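Local coordinates for protein exosome complex component Rrp42 (Archaeoglobus fulgidus, PDB 3M7N) that forms a non-catalytic part of the RNA-degrading exosome and probably contributes to structuring the active site of its partner subunit Rrp41, at residues H[12-17]-H[22-27]; H[31-36]-H[54-59]; H[196-201]-H[242-247]; H[210-215]-H[236-241]. All blocks are in the same frame, centred on the assembly; numbering follows the deposited sequence.

Contact 1: residues H[12-17]-H[22-27]; sequences DYVLSK and ERIDGR
Lys17 and Glu22 reach for each other across the end of helix 4-19 and are joined twice. Glu22 N donates to Lys17 O at 3.0 Å, from above the carbonyl plane and with an N-H...O angle of 154°. Farther out, Lys17 NZ forms a salt bridge of 2.8 Å with Glu22 OE1. The lysine chain, bent at chi2 (-67°) and chi3 (-63°), passes CG over the rim of one face of the Tyr13 ring and delivers NZ to the carboxylate, while Glu22 runs extended beyond CG. An alanine at Lys17 would keep the backbone bond but, with the methylene over the Tyr13 rim gone too, would probably leave the Glu22 carboxylate without its charged mate. One turn earlier on the helix, Val14 CG2 meets Ile24 CD1 at 3.5 Å; Ile24 also lies more loosely beside the Tyr13 ring. Water 1, in the ring plane at its edge, links Tyr13 OH to Ile24 O, donating to the carbonyl at 2.9 Å. The loop, already alongside the helix, then makes a type I beta turn from Arg23 to Gly26, overlapped by an Asx turn in which Asp25 OD1 accepts from Arg27 N. The guanidinium of Arg23, the first residue of the turn, lies over the centre of that of Arg27, CZ 3.6 Å above its plane; Val198 O and Glu204 hold the first group, Asp199 the second.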
loop_
_atom_site.group_PDB
_atom_site.type_symbol
_atom_site.label_atom_id
_atom_site.label_comp_id
_atom_site.label_asym_id
_atom_site.label_seq_id
_atom_site.Cartn_x
_atom_site.Cartn_y
_atom_site.Cartn_z
ATOM N N ASP H 12 32.535 -9.430 -8.502
ATOM C CA ASP H 12 33.645 -10.017 -9.240
ATOM C C ASP H 12 34.964 -9.869 -8.489
ATOM O O ASP H 12 35.773 -10.781 -8.480
ATOM C CB ASP H 12 33.772 -9.389 -10.620
ATOM C CG ASP H 12 32.729 -9.907 -11.598
ATOM O OD1 ASP H 12 32.658 -9.362 -12.719
ATOM O OD2 ASP H 12 31.989 -10.854 -11.246
ATOM N N TYR H 13 35.172 -8.716 -7.861
ATOM C CA TYR H 13 36.416 -8.448 -7.163
ATOM C C TYR H 13 36.595 -9.361 -5.939
ATOM O O TYR H 13 37.641 -9.979 -5.764
ATOM C CB TYR H 13 36.505 -6.981 -6.752
ATOM C CG TYR H 13 37.856 -6.640 -6.176
ATOM C CD1 TYR H 13 39.003 -6.745 -6.949
ATOM C CD2 TYR H 13 37.991 -6.223 -4.858
ATOM C CE1 TYR H 13 40.246 -6.449 -6.425
ATOM C CE2 TYR H 13 39.227 -5.921 -4.330
ATOM C CZ TYR H 13 40.353 -6.035 -5.116
ATOM O OH TYR H 13 41.590 -5.730 -4.595
ATOM N N VAL H 14 35.563 -9.445 -5.108
ATOM C CA VAL H 14 35.559 -10.358 -3.980
ATOM C C VAL H 14 35.778 -11.792 -4.444
ATOM O O VAL H 14 36.576 -12.517 -3.870
ATOM C CB VAL H 14 34.241 -10.286 -3.214
ATOM C CG1 VAL H 14 34.202 -11.339 -2.127
ATOM C CG2 VAL H 14 34.038 -8.888 -2.631
ATOM N N LEU H 15 35.079 -12.204 -5.491
ATOM C CA LEU H 15 35.190 -13.585 -5.938
ATOM C C LEU H 15 36.582 -13.870 -6.484
ATOM O O LEU H 15 37.120 -14.964 -6.306
ATOM C CB LEU H 15 34.094 -13.943 -6.952
ATOM C CG LEU H 15 32.697 -13.963 -6.321
ATOM C CD1 LEU H 15 31.582 -14.141 -7.360
ATOM C CD2 LEU H 15 32.586 -15.028 -5.217
ATOM N N SER H 16 37.167 -12.876 -7.128
ATOM C CA SER H 16 38.509 -13.015 -7.680
ATOM C C SER H 16 39.509 -13.254 -6.535
ATOM O O SER H 16 40.314 -14.180 -6.575
ATOM C CB SER H 16 38.862 -11.773 -8.507
ATOM O OG SER H 16 40.248 -11.659 -8.722
ATOM N N LYS H 17 39.411 -12.445 -5.489
ATOM C CA LYS H 17 40.251 -12.616 -4.328
ATOM C C LYS H 17 40.046 -13.969 -3.656
ATOM O O LYS H 17 41.019 -14.610 -3.226
ATOM C CB LYS H 17 40.002 -11.482 -3.341
ATOM C CG LYS H 17 40.358 -10.113 -3.906
ATOM C CD LYS H 17 41.846 -9.949 -4.136
ATOM C CE LYS H 17 42.589 -10.046 -2.789
ATOM N NZ LYS H 17 44.010 -9.528 -2.827
ATOM N N GLU H 22 42.088 -15.340 -0.515
ATOM C CA GLU H 22 42.258 -14.100 0.239
ATOM C C GLU H 22 40.941 -13.354 0.407
ATOM O O GLU H 22 40.045 -13.489 -0.406
ATOM C CB GLU H 22 43.242 -13.176 -0.479
ATOM C CG GLU H 22 44.675 -13.632 -0.396
ATOM C CD GLU H 22 45.585 -12.752 -1.193
ATOM O OE1 GLU H 22 45.061 -11.953 -1.991
ATOM O OE2 GLU H 22 46.819 -12.845 -1.021
ATOM N N ARG H 23 40.848 -12.555 1.460
ATOM C CA ARG H 23 39.760 -11.600 1.595
ATOM C C ARG H 23 40.207 -10.193 1.163
ATOM O O ARG H 23 41.405 -9.853 1.193
ATOM C CB ARG H 23 39.221 -11.578 3.027
ATOM C CG ARG H 23 38.534 -12.859 3.440
ATOM C CD ARG H 23 38.161 -12.840 4.912
ATOM N NE ARG H 23 36.880 -12.188 5.150
ATOM C CZ ARG H 23 36.152 -12.369 6.251
ATOM N NH1 ARG H 23 34.981 -11.751 6.403
ATOM N NH2 ARG H 23 36.589 -13.179 7.204
ATOM N N ILE H 24 39.221 -9.396 0.769
ATOM C CA ILE H 24 39.384 -7.977 0.403
ATOM C C ILE H 24 40.355 -7.181 1.267
ATOM O O ILE H 24 41.200 -6.447 0.758
ATOM C CB ILE H 24 38.030 -7.244 0.541
ATOM C CG1 ILE H 24 37.155 -7.469 -0.677
ATOM C CG2 ILE H 24 38.219 -5.746 0.724
ATOM C CD1 ILE H 24 35.842 -6.699 -0.552
ATOM N N ASP H 25 40.198 -7.289 2.580
ATOM C CA ASP H 25 40.981 -6.466 3.495
ATOM C C ASP H 25 42.102 -7.226 4.199
ATOM O O ASP H 25 42.644 -6.734 5.190
ATOM C CB ASP H 25 40.072 -5.841 4.547
ATOM C CG ASP H 25 39.400 -6.885 5.424
ATOM O OD1 ASP H 25 39.545 -8.090 5.122
ATOM O OD2 ASP H 25 38.731 -6.507 6.413
ATOM N N GLY H 26 42.442 -8.418 3.714
ATOM C CA GLY H 26 43.486 -9.226 4.342
ATOM C C GLY H 26 43.121 -9.999 5.604
ATOM O O GLY H 26 43.979 -10.609 6.215
ATOM N N ARG H 27 41.862 -9.990 6.018
ATOM C CA ARG H 27 41.488 -10.770 7.196
ATOM C C ARG H 27 41.614 -12.262 6.910
ATOM O O ARG H 27 41.559 -12.692 5.764
ATOM C CB ARG H 27 40.050 -10.451 7.634
ATOM C CG ARG H 27 39.861 -9.205 8.518
ATOM C CD ARG H 27 38.488 -8.522 8.221
ATOM N NE ARG H 27 37.410 -9.287 8.811
ATOM C CZ ARG H 27 36.154 -9.347 8.389
ATOM N NH1 ARG H 27 35.318 -10.122 9.060
ATOM N NH2 ARG H 27 35.728 -8.664 7.328
HETATM O O HOH W 1 41.796 -5.339 -1.870
#

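Contact 2: residues H[31-36]-H[54-59]; sequences EFRKVE and GDTQVV
The firm part of this contact is a straight bond, Gly54 N to Lys34 O, 2.9 Å long with an N-H...O angle of 172°. Beside it Arg33 CB rests on the backbone, 3.7 Å from Gly54 N. Gly54 has positive phi (58°), and a CB on it would run into Arg33 NE, so the glycine lets the arginine chain pass. Water 3 donates to Lys34 O, beside the Gly54 bond, and to Gly54 O. Gly54 and Asp55 form the tight connection of a beta hairpin between strands 47-53 and 56-67; residues 31-36 lead into strand 35-39, antiparallel to strand 47-53 at the border of the sheet in the first RNase PH-type domain. Toward the tip of Arg33 the fit relaxes: NH1 stays 3.7 Å from Thr56 OG1, which bonds instead to Gly146 O, and NH2 forms a salt bridge with Asp199. On this looser side water 2 accepts from Arg33 NH1 at 3.0 Å and from Asp55 N at 2.7 Å. The Lys34 chain extends away from the hairpin, CG anti to the backbone N, and its NZ forms a salt bridge of 3.4 Å with Glu36 OE2. Asp55 pairs with Lys37 of a neighbouring exonuclease 1 subunit.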
loop_
_atom_site.group_PDB
_atom_site.type_symbol
_atom_site.label_atom_id
_atom_site.label_comp_id
_atom_site.label_asym_id
_atom_site.label_seq_id
_atom_site.Cartn_x
_atom_site.Cartn_y
_atom_site.Cartn_z
ATOM N N GLU H 31 38.249 -14.491 10.999
ATOM C CA GLU H 31 38.628 -13.276 11.736
ATOM C C GLU H 31 37.589 -12.130 11.726
ATOM O O GLU H 31 37.266 -11.585 10.669
ATOM C CB GLU H 31 39.972 -12.750 11.195
ATOM C CG GLU H 31 40.455 -11.506 11.871
ATOM C CD GLU H 31 41.765 -10.995 11.290
ATOM O OE1 GLU H 31 42.303 -11.637 10.360
ATOM O OE2 GLU H 31 42.244 -9.932 11.753
ATOM N N PHE H 32 37.091 -11.756 12.901
ATOM C CA PHE H 32 36.227 -10.577 13.056
ATOM C C PHE H 32 36.994 -9.271 12.856
ATOM O O PHE H 32 38.200 -9.200 13.105
ATOM C CB PHE H 32 35.580 -10.563 14.445
ATOM C CG PHE H 32 34.247 -11.253 14.502
ATOM C CD1 PHE H 32 34.168 -12.639 14.453
ATOM C CD2 PHE H 32 33.066 -10.510 14.609
ATOM C CE1 PHE H 32 32.930 -13.287 14.500
ATOM C CE2 PHE H 32 31.824 -11.142 14.652
ATOM C CZ PHE H 32 31.757 -12.546 14.602
ATOM N N ARG H 33 36.305 -8.229 12.408
ATOM C CA ARG H 33 36.915 -6.901 12.435
ATOM C C ARG H 33 37.020 -6.416 13.880
ATOM O O ARG H 33 36.509 -7.040 14.810
ATOM C CB ARG H 33 36.121 -5.878 11.635
ATOM C CG ARG H 33 35.868 -6.203 10.176
ATOM C CD ARG H 33 34.433 -6.615 10.056
ATOM N NE ARG H 33 33.639 -5.680 9.294
ATOM C CZ ARG H 33 32.306 -5.665 9.243
ATOM N NH1 ARG H 33 31.708 -4.754 8.490
ATOM N NH2 ARG H 33 31.570 -6.529 9.924
ATOM N N LYS H 34 37.691 -5.288 14.056
ATOM C CA LYS H 34 37.822 -4.670 15.350
ATOM C C LYS H 34 36.427 -4.415 15.907
ATOM O O LYS H 34 35.553 -3.886 15.214
ATOM C CB LYS H 34 38.587 -3.364 15.182
ATOM C CG LYS H 34 38.878 -2.578 16.452
ATOM C CD LYS H 34 39.802 -1.386 16.090
ATOM C CE LYS H 34 40.127 -0.482 17.278
ATOM N NZ LYS H 34 39.055 0.515 17.543
ATOM N N VAL H 35 36.225 -4.805 17.158
ATOM C CA VAL H 35 34.973 -4.617 17.839
ATOM C C VAL H 35 35.155 -3.569 18.921
ATOM O O VAL H 35 36.168 -3.533 19.586
ATOM C CB VAL H 35 34.545 -5.903 18.520
ATOM C CG1 VAL H 35 33.382 -5.643 19.443
ATOM C CG2 VAL H 35 34.209 -6.949 17.488
ATOM N N GLU H 36 34.165 -2.711 19.090
ATOM C CA GLU H 36 34.176 -1.755 20.178
ATOM C C GLU H 36 32.794 -1.752 20.810
ATOM O O GLU H 36 31.782 -1.636 20.103
ATOM C CB GLU H 36 34.508 -0.372 19.637
ATOM C CG GLU H 36 35.548 0.358 20.411
ATOM C CD GLU H 36 35.814 1.742 19.850
ATOM O OE1 GLU H 36 35.709 2.725 20.625
ATOM O OE2 GLU H 36 36.124 1.841 18.637
ATOM N N GLY H 54 33.964 -3.177 12.864
ATOM C CA GLY H 54 34.541 -2.495 11.715
ATOM C C GLY H 54 33.873 -1.129 11.591
ATOM O O GLY H 54 33.804 -0.387 12.574
ATOM N N ASP H 55 33.356 -0.805 10.410
ATOM C CA ASP H 55 32.614 0.449 10.220
ATOM C C ASP H 55 31.115 0.329 10.496
ATOM O O ASP H 55 30.397 1.335 10.522
ATOM C CB ASP H 55 32.846 1.033 8.826
ATOM C CG ASP H 55 34.284 1.488 8.617
ATOM O OD1 ASP H 55 34.813 1.309 7.509
ATOM O OD2 ASP H 55 34.895 2.016 9.563
ATOM N N THR H 56 30.648 -0.893 10.731
ATOM C CA THR H 56 29.282 -1.104 11.176
ATOM C C THR H 56 29.036 -0.555 12.591
ATOM O O THR H 56 29.839 -0.773 13.499
ATOM C CB THR H 56 28.890 -2.597 11.071
ATOM O OG1 THR H 56 28.770 -2.933 9.693
ATOM C CG2 THR H 56 27.563 -2.884 11.765
ATOM N N GLN H 57 27.922 0.168 12.755
ATOM C CA GLN H 57 27.545 0.782 14.026
ATOM C C GLN H 57 26.067 0.544 14.337
ATOM O O GLN H 57 25.202 0.664 13.475
ATOM C CB GLN H 57 27.798 2.295 14.003
ATOM C CG GLN H 57 29.163 2.705 13.522
ATOM C CD GLN H 57 29.513 4.142 13.911
ATOM O OE1 GLN H 57 29.453 4.521 15.078
ATOM N NE2 GLN H 57 29.876 4.937 12.931
ATOM N N VAL H 58 25.773 0.218 15.581
ATOM C CA VAL H 58 24.392 -0.002 15.970
ATOM C C VAL H 58 24.297 0.321 17.428
ATOM O O VAL H 58 25.261 0.146 18.191
ATOM C CB VAL H 58 23.928 -1.467 15.715
ATOM C CG1 VAL H 58 24.893 -2.450 16.328
ATOM C CG2 VAL H 58 22.545 -1.684 16.279
ATOM N N VAL H 59 23.143 0.827 17.828
ATOM C CA VAL H 59 22.954 1.133 19.228
ATOM C C VAL H 59 21.733 0.410 19.696
ATOM O O VAL H 59 20.756 0.282 18.963
ATOM C CB VAL H 59 22.863 2.669 19.511
ATOM C CG1 VAL H 59 21.809 3.323 18.648
ATOM C CG2 VAL H 59 22.596 2.914 20.969
HETATM O O HOH W 2 33.666 -2.490 8.300
HETATM O O HOH W 3 35.185 -0.847 14.866
#

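Contact 3: residues H[196-201]-H[242-247]; sequences YLVDPS and LDVSIN
Strand 195-198, at the border of the antiparallel sheet in the second RNase PH-type domain, lays Tyr196 and Val198 against Val244 of helix 235-253. The two strand residues are two apart and both point their CB atoms at the helix, where the two methyls of Val244 divide between them. Val244 CG2 comes to 3.4 Å from Tyr196 OH and to 4.1 Å from Tyr196 CZ, so it meets the outer end of the tyrosine rather than the middle of the ring. Val244 CG1 faces Val198 CG2 at 4.1 Å, a looser approach. Tyr196 reaches this far because its CG stands between the backbone N and the carbonyl carbon (chi1 55°), which swings the ring toward the helix. The hydroxyl beside the methyl is satisfied by Glu240, one turn earlier on the same helix. With 115 Å² buried in all, and CA atoms no closer than 8.2 Å (Val198 to Ser245), the backbones stay well apart and the side chains carry the contact. On its inner side Ser245 touches Val187 of the adjacent strand 185-192, and Phe32 from the first domain packs on Val198. Along the outer side of the helix, Asp243 pairs with Arg212 of a neighbouring exonuclease 1 subunit.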
loop_
_atom_site.group_PDB
_atom_site.type_symbol
_atom_site.label_atom_id
_atom_site.label_comp_id
_atom_site.label_asym_id
_atom_site.label_seq_id
_atom_site.Cartn_x
_atom_site.Cartn_y
_atom_site.Cartn_z
ATOM N N TYR H 196 33.624 -20.319 3.633
ATOM C CA TYR H 196 32.924 -19.407 4.523
ATOM C C TYR H 196 33.772 -18.167 4.798
ATOM O O TYR H 196 35.000 -18.207 4.700
ATOM C CB TYR H 196 32.555 -20.107 5.827
ATOM C CG TYR H 196 33.732 -20.725 6.537
ATOM C CD1 TYR H 196 34.605 -19.942 7.274
ATOM C CD2 TYR H 196 33.973 -22.105 6.468
ATOM C CE1 TYR H 196 35.695 -20.509 7.937
ATOM C CE2 TYR H 196 35.052 -22.683 7.124
ATOM C CZ TYR H 196 35.915 -21.881 7.858
ATOM O OH TYR H 196 37.012 -22.438 8.500
ATOM N N LEU H 197 33.112 -17.058 5.112
ATOM C CA LEU H 197 33.806 -15.841 5.517
ATOM C C LEU H 197 33.076 -15.280 6.727
ATOM O O LEU H 197 31.964 -14.720 6.614
ATOM C CB LEU H 197 33.890 -14.798 4.396
ATOM C CG LEU H 197 34.619 -15.108 3.079
ATOM C CD1 LEU H 197 33.806 -16.085 2.234
ATOM C CD2 LEU H 197 34.903 -13.822 2.274
ATOM N N VAL H 198 33.705 -15.480 7.886
ATOM C CA VAL H 198 33.180 -15.025 9.161
ATOM C C VAL H 198 33.127 -13.500 9.161
ATOM O O VAL H 198 34.060 -12.853 8.709
ATOM C CB VAL H 198 34.067 -15.518 10.321
ATOM C CG1 VAL H 198 33.678 -14.842 11.629
ATOM C CG2 VAL H 198 34.004 -17.053 10.439
ATOM N N ASP H 199 32.022 -12.938 9.649
ATOM C CA ASP H 199 31.899 -11.487 9.788
ATOM C C ASP H 199 32.037 -10.758 8.451
ATOM O O ASP H 199 32.930 -9.942 8.262
ATOM C CB ASP H 199 32.924 -10.945 10.791
ATOM C CG ASP H 199 32.720 -9.477 11.073
ATOM O OD1 ASP H 199 33.702 -8.759 11.349
ATOM O OD2 ASP H 199 31.552 -9.040 11.012
ATOM N N PRO H 200 31.153 -11.066 7.508
ATOM C CA PRO H 200 31.274 -10.444 6.183
ATOM C C PRO H 200 31.073 -8.917 6.229
ATOM O O PRO H 200 30.170 -8.408 6.907
ATOM C CB PRO H 200 30.136 -11.102 5.398
ATOM C CG PRO H 200 29.114 -11.405 6.454
ATOM C CD PRO H 200 29.924 -11.864 7.636
ATOM N N SER H 201 31.928 -8.193 5.525
ATOM C CA SER H 201 31.717 -6.775 5.337
ATOM C C SER H 201 30.570 -6.579 4.319
ATOM O O SER H 201 30.133 -7.532 3.660
ATOM C CB SER H 201 33.006 -6.097 4.847
ATOM O OG SER H 201 33.343 -6.475 3.521
ATOM N N LEU H 242 30.810 -25.009 12.265
ATOM C CA LEU H 242 30.284 -25.165 13.613
ATOM C C LEU H 242 31.409 -24.923 14.625
ATOM O O LEU H 242 31.237 -24.167 15.600
ATOM C CB LEU H 242 29.729 -26.586 13.783
ATOM C CG LEU H 242 28.583 -26.925 14.734
ATOM C CD1 LEU H 242 28.871 -28.243 15.381
ATOM C CD2 LEU H 242 28.304 -25.870 15.794
ATOM N N ASP H 243 32.562 -25.567 14.384
ATOM C CA ASP H 243 33.703 -25.492 15.309
ATOM C C ASP H 243 34.341 -24.121 15.310
ATOM O O ASP H 243 34.543 -23.510 16.370
ATOM C CB ASP H 243 34.752 -26.590 15.013
ATOM C CG ASP H 243 34.224 -28.003 15.329
ATOM O OD1 ASP H 243 33.464 -28.160 16.313
ATOM O OD2 ASP H 243 34.543 -28.949 14.578
ATOM N N VAL H 244 34.649 -23.630 14.120
ATOM C CA VAL H 244 35.207 -22.299 13.970
ATOM C C VAL H 244 34.367 -21.265 14.726
ATOM O O VAL H 244 34.920 -20.398 15.411
ATOM C CB VAL H 244 35.346 -21.937 12.470
ATOM C CG1 VAL H 244 35.486 -20.427 12.273
ATOM C CG2 VAL H 244 36.524 -22.683 11.845
ATOM N N SER H 245 33.035 -21.403 14.649
ATOM C CA SER H 245 32.106 -20.420 15.217
ATOM C C SER H 245 32.077 -20.429 16.739
ATOM O O SER H 245 32.093 -19.378 17.382
ATOM C CB SER H 245 30.675 -20.612 14.685
ATOM O OG SER H 245 30.620 -20.435 13.291
ATOM N N ILE H 246 31.999 -21.619 17.313
ATOM C CA ILE H 246 32.052 -21.743 18.756
ATOM C C ILE H 246 33.324 -21.061 19.241
ATOM O O ILE H 246 33.294 -20.272 20.166
ATOM C CB ILE H 246 32.031 -23.229 19.201
ATOM C CG1 ILE H 246 30.736 -23.913 18.722
ATOM C CG2 ILE H 246 32.212 -23.344 20.717
ATOM C CD1 ILE H 246 30.659 -25.405 19.039
ATOM N N ASN H 247 34.434 -21.344 18.570
ATOM C CA ASN H 247 35.701 -20.714 18.908
ATOM C C ASN H 247 35.642 -19.182 18.807
ATOM O O ASN H 247 35.925 -18.491 19.790
ATOM C CB ASN H 247 36.840 -21.295 18.055
ATOM C CG ASN H 247 38.218 -21.034 18.652
ATOM O OD1 ASN H 247 38.684 -21.784 19.514
ATOM N ND2 ASN H 247 38.877 -19.973 18.191
#

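Contact 4: residues H[210-215]-H[236-241]; sequences TTLTIT and KLFDEL
Leu212 carries this contact from strand 211-216 to the sheet-facing side of helix 235-253, together with Phe238 and Leu241. Leu212 CB points at the helix and lies 4.4 Å from Leu241 CD2. Leu212 CG, anti to the backbone N (chi1 -168°), keeps much the same distance, 4.5 Å from Leu241 CD2. CD1 makes the closest approach: Leu212 CD1 stands 3.7 Å from Leu241 CD2 and 4.2 Å from Phe238 CD1, so it is lodged between the leucine and the obliquely turned aromatic ring. The other branch remains farther from the ring, with Leu212 CD2 4.6 Å from Phe238 CE1. Leu212 and Leu241 run antiparallel, side by side, each giving one methyl to the other. Two residues on, Ile214 CD1 extends the same apolar patch, 3.6 Å from Leu212 CD1 and 4.1 Å from Leu241 O, a carbonyl whose polar need is met by Ser245 OG. All four residues are buried, and apart from the methyl of Ile214 beside Leu241 O the contact is apolar side chain against apolar side chain. The axes of strand 211-215 and helix 236-241 pass 10.9 Å apart at 38°, so the helix runs over one face of the sheet in roughly the strand's own direction. Thr213, between the two strand residues, points the other way. The layer continues on both sides: Met225 of strand 222-228 touches Ile214 and Phe238, while Ser189 of strand 185-192 and Tyr196 of strand 195-198 meet Leu241. Ile219 of a neighbouring exonuclease 1 subunit packs on Phe238.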
loop_
_atom_site.group_PDB
_atom_site.type_symbol
_atom_site.label_atom_id
_atom_site.label_comp_id
_atom_site.label_asym_id
_atom_site.label_seq_id
_atom_site.Cartn_x
_atom_site.Cartn_y
_atom_site.Cartn_z
ATOM N N THR H 210 23.759 -14.958 1.485
ATOM C CA THR H 210 23.760 -16.383 1.812
ATOM C C THR H 210 24.626 -16.628 3.048
ATOM O O THR H 210 25.858 -16.740 2.960
ATOM C CB THR H 210 24.321 -17.166 0.651
ATOM O OG1 THR H 210 25.537 -16.535 0.229
ATOM C CG2 THR H 210 23.356 -17.144 -0.499
ATOM N N THR H 211 23.976 -16.687 4.201
ATOM C CA THR H 211 24.697 -16.699 5.451
ATOM C C THR H 211 24.326 -17.850 6.390
ATOM O O THR H 211 23.334 -18.565 6.198
ATOM C CB THR H 211 24.503 -15.372 6.211
ATOM O OG1 THR H 211 23.134 -15.242 6.602
ATOM C CG2 THR H 211 24.930 -14.169 5.350
ATOM N N LEU H 212 25.148 -18.002 7.421
ATOM C CA LEU H 212 24.877 -18.953 8.488
ATOM C C LEU H 212 25.242 -18.263 9.795
ATOM O O LEU H 212 26.310 -17.667 9.923
ATOM C CB LEU H 212 25.673 -20.242 8.243
ATOM C CG LEU H 212 25.471 -21.572 8.991
ATOM C CD1 LEU H 212 26.549 -21.792 10.008
ATOM C CD2 LEU H 212 24.092 -21.757 9.609
ATOM N N THR H 213 24.321 -18.293 10.741
ATOM C CA THR H 213 24.547 -17.715 12.051
ATOM C C THR H 213 24.488 -18.807 13.120
ATOM O O THR H 213 23.556 -19.603 13.147
ATOM C CB THR H 213 23.474 -16.645 12.384
ATOM O OG1 THR H 213 23.555 -15.569 11.446
ATOM C CG2 THR H 213 23.700 -16.103 13.763
ATOM N N ILE H 214 25.484 -18.841 13.999
ATOM C CA ILE H 214 25.478 -19.759 15.131
ATOM C C ILE H 214 25.686 -18.958 16.404
ATOM O O ILE H 214 26.626 -18.162 16.491
ATOM C CB ILE H 214 26.587 -20.841 15.018
ATOM C CG1 ILE H 214 26.314 -21.745 13.826
ATOM C CG2 ILE H 214 26.632 -21.710 16.291
ATOM C CD1 ILE H 214 27.499 -22.504 13.362
ATOM N N THR H 215 24.816 -19.172 17.383
ATOM C CA THR H 215 24.936 -18.506 18.667
ATOM C C THR H 215 25.235 -19.473 19.808
ATOM O O THR H 215 24.608 -20.522 19.942
ATOM C CB THR H 215 23.659 -17.721 19.002
ATOM O OG1 THR H 215 23.273 -16.955 17.853
ATOM C CG2 THR H 215 23.872 -16.800 20.225
ATOM N N LYS H 236 29.563 -30.814 5.091
ATOM C CA LYS H 236 30.946 -30.875 5.531
ATOM C C LYS H 236 31.384 -29.482 5.977
ATOM O O LYS H 236 32.034 -29.316 7.019
ATOM C CB LYS H 236 31.835 -31.402 4.399
ATOM C CG LYS H 236 33.318 -31.141 4.561
ATOM C CD LYS H 236 34.006 -31.137 3.187
ATOM C CE LYS H 236 35.500 -30.799 3.275
ATOM N NZ LYS H 236 36.172 -30.811 1.929
ATOM N N LEU H 237 31.012 -28.484 5.177
ATOM C CA LEU H 237 31.333 -27.100 5.480
ATOM C C LEU H 237 30.664 -26.707 6.771
ATOM O O LEU H 237 31.267 -26.083 7.634
ATOM C CB LEU H 237 30.870 -26.167 4.362
ATOM C CG LEU H 237 31.368 -24.733 4.565
ATOM C CD1 LEU H 237 32.842 -24.636 4.195
ATOM C CD2 LEU H 237 30.558 -23.746 3.761
ATOM N N PHE H 238 29.409 -27.085 6.918
ATOM C CA PHE H 238 28.725 -26.785 8.160
ATOM C C PHE H 238 29.475 -27.306 9.402
ATOM O O PHE H 238 29.573 -26.603 10.415
ATOM C CB PHE H 238 27.285 -27.291 8.163
ATOM C CG PHE H 238 26.635 -27.181 9.510
ATOM C CD1 PHE H 238 26.039 -26.002 9.906
ATOM C CD2 PHE H 238 26.668 -28.249 10.407
ATOM C CE1 PHE H 238 25.464 -25.888 11.163
ATOM C CE2 PHE H 238 26.095 -28.141 11.657
ATOM C CZ PHE H 238 25.487 -26.961 12.037
ATOM N N ASP H 239 29.966 -28.541 9.335
ATOM C CA ASP H 239 30.690 -29.146 10.468
ATOM C C ASP H 239 31.933 -28.354 10.854
ATOM O O ASP H 239 32.167 -28.067 12.030
ATOM C CB ASP H 239 31.068 -30.598 10.163
ATOM C CG ASP H 239 29.848 -31.504 10.108
ATOM O OD1 ASP H 239 28.913 -31.236 10.887
ATOM O OD2 ASP H 239 29.811 -32.441 9.273
ATOM N N GLU H 240 32.718 -28.004 9.845
ATOM C CA GLU H 240 33.908 -27.228 10.057
ATOM C C GLU H 240 33.539 -25.864 10.646
ATOM O O GLU H 240 34.164 -25.410 11.610
ATOM C CB GLU H 240 34.668 -27.085 8.745
ATOM C CG GLU H 240 35.966 -26.301 8.872
ATOM C CD GLU H 240 36.562 -25.945 7.519
ATOM O OE1 GLU H 240 37.432 -25.040 7.461
ATOM O OE2 GLU H 240 36.144 -26.575 6.520
ATOM N N LEU H 241 32.502 -25.235 10.092
ATOM C CA LEU H 241 32.088 -23.898 10.527
ATOM C C LEU H 241 31.453 -23.909 11.912
ATOM O O LEU H 241 31.532 -22.940 12.647
ATOM C CB LEU H 241 31.120 -23.266 9.517
ATOM C CG LEU H 241 30.788 -21.781 9.710
ATOM C CD1 LEU H 241 32.073 -20.947 9.859
ATOM C CD2 LEU H 241 29.932 -21.259 8.549
#

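In the fold
From the N terminus, contact 1 closes a short loop, folding the chain back on helix 4-19 just after that helix ends. Contact 2 follows in series and closes a longer one that takes in the rest of strand 35-39 and strand 47-53, at the hairpin of the first domain. Contact 3 closes later, spanning the second domain from strand 195-198 to helix 235-253; contact 4 is nested inside its loop, and both pack that helix on the same sheet, with centres about 7 Å apart. Asp199 ties the first three together: its OD1 forms a salt bridge with Arg27 of contact 1, its OD2 with Arg33 of contact 2. Contact 4 touches neither contact 1 nor contact 2.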